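Long-range contact in pyroglutatmate porin OpdO (Pseudomonas aeruginosa, PDB 2Y0K), which probably serves as an outer-membrane porin of the OprD family, a beta-barrel channel that lets small solutes cross the membrane: residues V106-L111 with D141-D146. Residues are numbered along the deposited sequence; the frame is centred on the assembly and turned at random.
Sequences VSNSLL and DVQEID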
loop_
_atom_site.group_PDB
_atom_site.type_symbol
_atom_site.label_atom_id
_atom_site.label_comp_id
_atom_site.label_asym_id
_atom_site.label_seq_id
_atom_site.Cartn_x
_atom_site.Cartn_y
_atom_site.Cartn_z
ATOM N N VAL A 106 -26.185 -2.273 -2.593
ATOM C CA VAL A 106 -27.218 -3.279 -2.800
ATOM C C VAL A 106 -26.783 -4.526 -2.049
ATOM O O VAL A 106 -25.633 -4.970 -2.170
ATOM C CB VAL A 106 -27.402 -3.638 -4.282
ATOM C CG1 VAL A 106 -28.281 -4.878 -4.417
ATOM C CG2 VAL A 106 -28.007 -2.475 -5.037
ATOM N N SER A 107 -27.697 -5.096 -1.278
ATOM C CA SER A 107 -27.342 -6.188 -0.395
ATOM C C SER A 107 -26.081 -5.757 0.352
ATOM O O SER A 107 -26.079 -4.716 1.012
ATOM C CB SER A 107 -27.110 -7.467 -1.199
ATOM O OG SER A 107 -27.331 -8.622 -0.404
ATOM N N ASN A 108 -24.999 -6.523 0.237
ATOM C CA ASN A 108 -23.758 -6.130 0.905
ATOM C C ASN A 108 -22.652 -5.683 -0.051
ATOM O O ASN A 108 -21.491 -5.545 0.340
ATOM C CB ASN A 108 -23.266 -7.227 1.852
ATOM C CG ASN A 108 -24.060 -7.269 3.152
ATOM O OD1 ASN A 108 -23.774 -6.523 4.091
ATOM N ND2 ASN A 108 -25.069 -8.138 3.206
ATOM N N SER A 109 -23.030 -5.442 -1.300
ATOM C CA SER A 109 -22.097 -5.000 -2.321
ATOM C C SER A 109 -22.077 -3.474 -2.407
ATOM O O SER A 109 -23.094 -2.827 -2.175
ATOM C CB SER A 109 -22.471 -5.618 -3.665
ATOM O OG SER A 109 -22.487 -7.025 -3.547
ATOM N N LEU A 110 -20.919 -2.912 -2.748
ATOM C CA LEU A 110 -20.700 -1.473 -2.663
ATOM C C LEU A 110 -20.002 -0.887 -3.884
ATOM O O LEU A 110 -18.997 -1.414 -4.372
ATOM C CB LEU A 110 -19.905 -1.130 -1.402
ATOM C CG LEU A 110 -19.728 0.351 -1.054
ATOM C CD1 LEU A 110 -21.067 1.005 -0.725
ATOM C CD2 LEU A 110 -18.780 0.502 0.130
ATOM N N LEU A 111 -20.562 0.212 -4.367
ATOM C CA LEU A 111 -20.003 0.982 -5.453
ATOM C C LEU A 111 -19.608 2.351 -4.921
ATOM O O LEU A 111 -20.402 3.018 -4.256
ATOM C CB LEU A 111 -21.036 1.158 -6.566
ATOM C CG LEU A 111 -20.595 2.175 -7.624
ATOM C CD1 LEU A 111 -19.380 1.677 -8.360
ATOM C CD2 LEU A 111 -21.702 2.501 -8.621
ATOM N N ASP A 141 -17.042 -3.183 -5.170
ATOM C CA ASP A 141 -16.776 -4.370 -4.371
ATOM C C ASP A 141 -18.042 -5.216 -4.287
ATOM O O ASP A 141 -19.032 -4.813 -3.668
ATOM C CB ASP A 141 -16.333 -4.003 -2.945
ATOM C CG ASP A 141 -14.946 -3.378 -2.892
ATOM O OD1 ASP A 141 -14.843 -2.140 -3.029
ATOM O OD2 ASP A 141 -13.954 -4.116 -2.692
ATOM N N VAL A 142 -18.014 -6.387 -4.902
ATOM C CA VAL A 142 -19.139 -7.304 -4.803
ATOM C C VAL A 142 -18.975 -8.170 -3.564
ATOM O O VAL A 142 -17.934 -8.806 -3.379
ATOM C CB VAL A 142 -19.256 -8.210 -6.037
ATOM C CG1 VAL A 142 -20.436 -9.158 -5.877
ATOM C CG2 VAL A 142 -19.422 -7.364 -7.294
ATOM N N GLN A 143 -20.001 -8.186 -2.719
ATOM C CA GLN A 143 -19.966 -8.964 -1.487
ATOM C C GLN A 143 -19.604 -10.409 -1.800
ATOM O O GLN A 143 -19.935 -10.912 -2.878
ATOM C CB GLN A 143 -21.335 -8.917 -0.794
ATOM C CG GLN A 143 -22.397 -9.801 -1.461
ATOM C CD GLN A 143 -23.823 -9.319 -1.201
ATOM O OE1 GLN A 143 -24.504 -8.841 -2.109
ATOM N NE2 GLN A 143 -24.275 -9.444 0.041
ATOM N N GLU A 144 -18.944 -11.079 -0.856
ATOM C CA GLU A 144 -18.615 -12.500 -1.006
ATOM C C GLU A 144 -19.872 -13.335 -1.255
ATOM O O GLU A 144 -20.835 -13.266 -0.493
ATOM C CB GLU A 144 -17.830 -13.033 0.203
ATOM C CG GLU A 144 -17.704 -14.563 0.242
ATOM C CD GLU A 144 -16.480 -15.066 1.013
ATOM O OE1 GLU A 144 -15.502 -14.302 1.179
ATOM O OE2 GLU A 144 -16.493 -16.243 1.434
ATOM N N ILE A 145 -19.848 -14.122 -2.330
ATOM C CA ILE A 145 -21.028 -14.851 -2.789
ATOM C C ILE A 145 -21.044 -16.300 -2.309
ATOM O O ILE A 145 -21.833 -16.668 -1.432
ATOM C CB ILE A 145 -21.193 -14.757 -4.329
ATOM C CG1 ILE A 145 -22.449 -13.963 -4.685
ATOM C CG2 ILE A 145 -21.255 -16.127 -4.986
ATOM C CD1 ILE A 145 -22.323 -12.472 -4.453
ATOM N N ASP A 146 -20.174 -17.120 -2.872
ATOM C CA ASP A 146 -20.108 -18.518 -2.482
ATOM C C ASP A 146 -18.645 -18.796 -2.181
ATOM O O ASP A 146 -18.092 -19.822 -2.582
ATOM C CB ASP A 146 -20.624 -19.418 -3.616
ATOM C CG ASP A 146 -20.904 -20.848 -3.163
ATOM O OD1 ASP A 146 -21.573 -21.036 -2.122
ATOM O OD2 ASP A 146 -20.458 -21.785 -3.858
#
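The side-chain amide of Q143 lies against the turn that ends in S109 and is gripped at both its oxygen and its nitrogen. NE2 of Q143 donates to OG of S107 over 3.2 Å, with the hydroxyl close to the amide plane. OE1 of Q143 accepts from OG of S109 at 3.1 Å, the hydroxyl standing above the carbonyl plane (42° out of it), and takes a second, weak bond from the backbone N of N108. The S109 hydroxyl is also an acceptor: the backbone N-H of Q143 reaches its OG in a nearly straight bond of 2.9 Å (N-H...O 166°). Accepting one hydrogen bond and donating another, the S109 hydroxyl ties Q143 by both main chain and side chain. The side chains of N108 and Q143 cross at about a right angle, but NE2 is crowded unusually close to N108, so the detail there is doubtful. The Q143 chain starts with CG between the backbone N and the carbonyl carbon (chi1 76°) and then runs extended, which carries the amide to S107 and N108.

V106 to S109 form a type II' turn, closed by S109 N to V106 O and V106 N to S109 O, that links strands 95-106 and 109-113 as a tight beta hairpin in the wall of the barrel. Next to it, strand 109-113 pairs antiparallel with strand 138-142. L110 and D141 are a hydrogen-bonded pair, joined by L110 N to D141 O and D141 N to L110 O, both 2.8 Å. Their side chains project to the same face, where the D141 carboxylate forms a salt bridge through OD2 with R151 and L110 rests on F51. V142 continues the sheet by backbone bonding to L150 of strand 148-159.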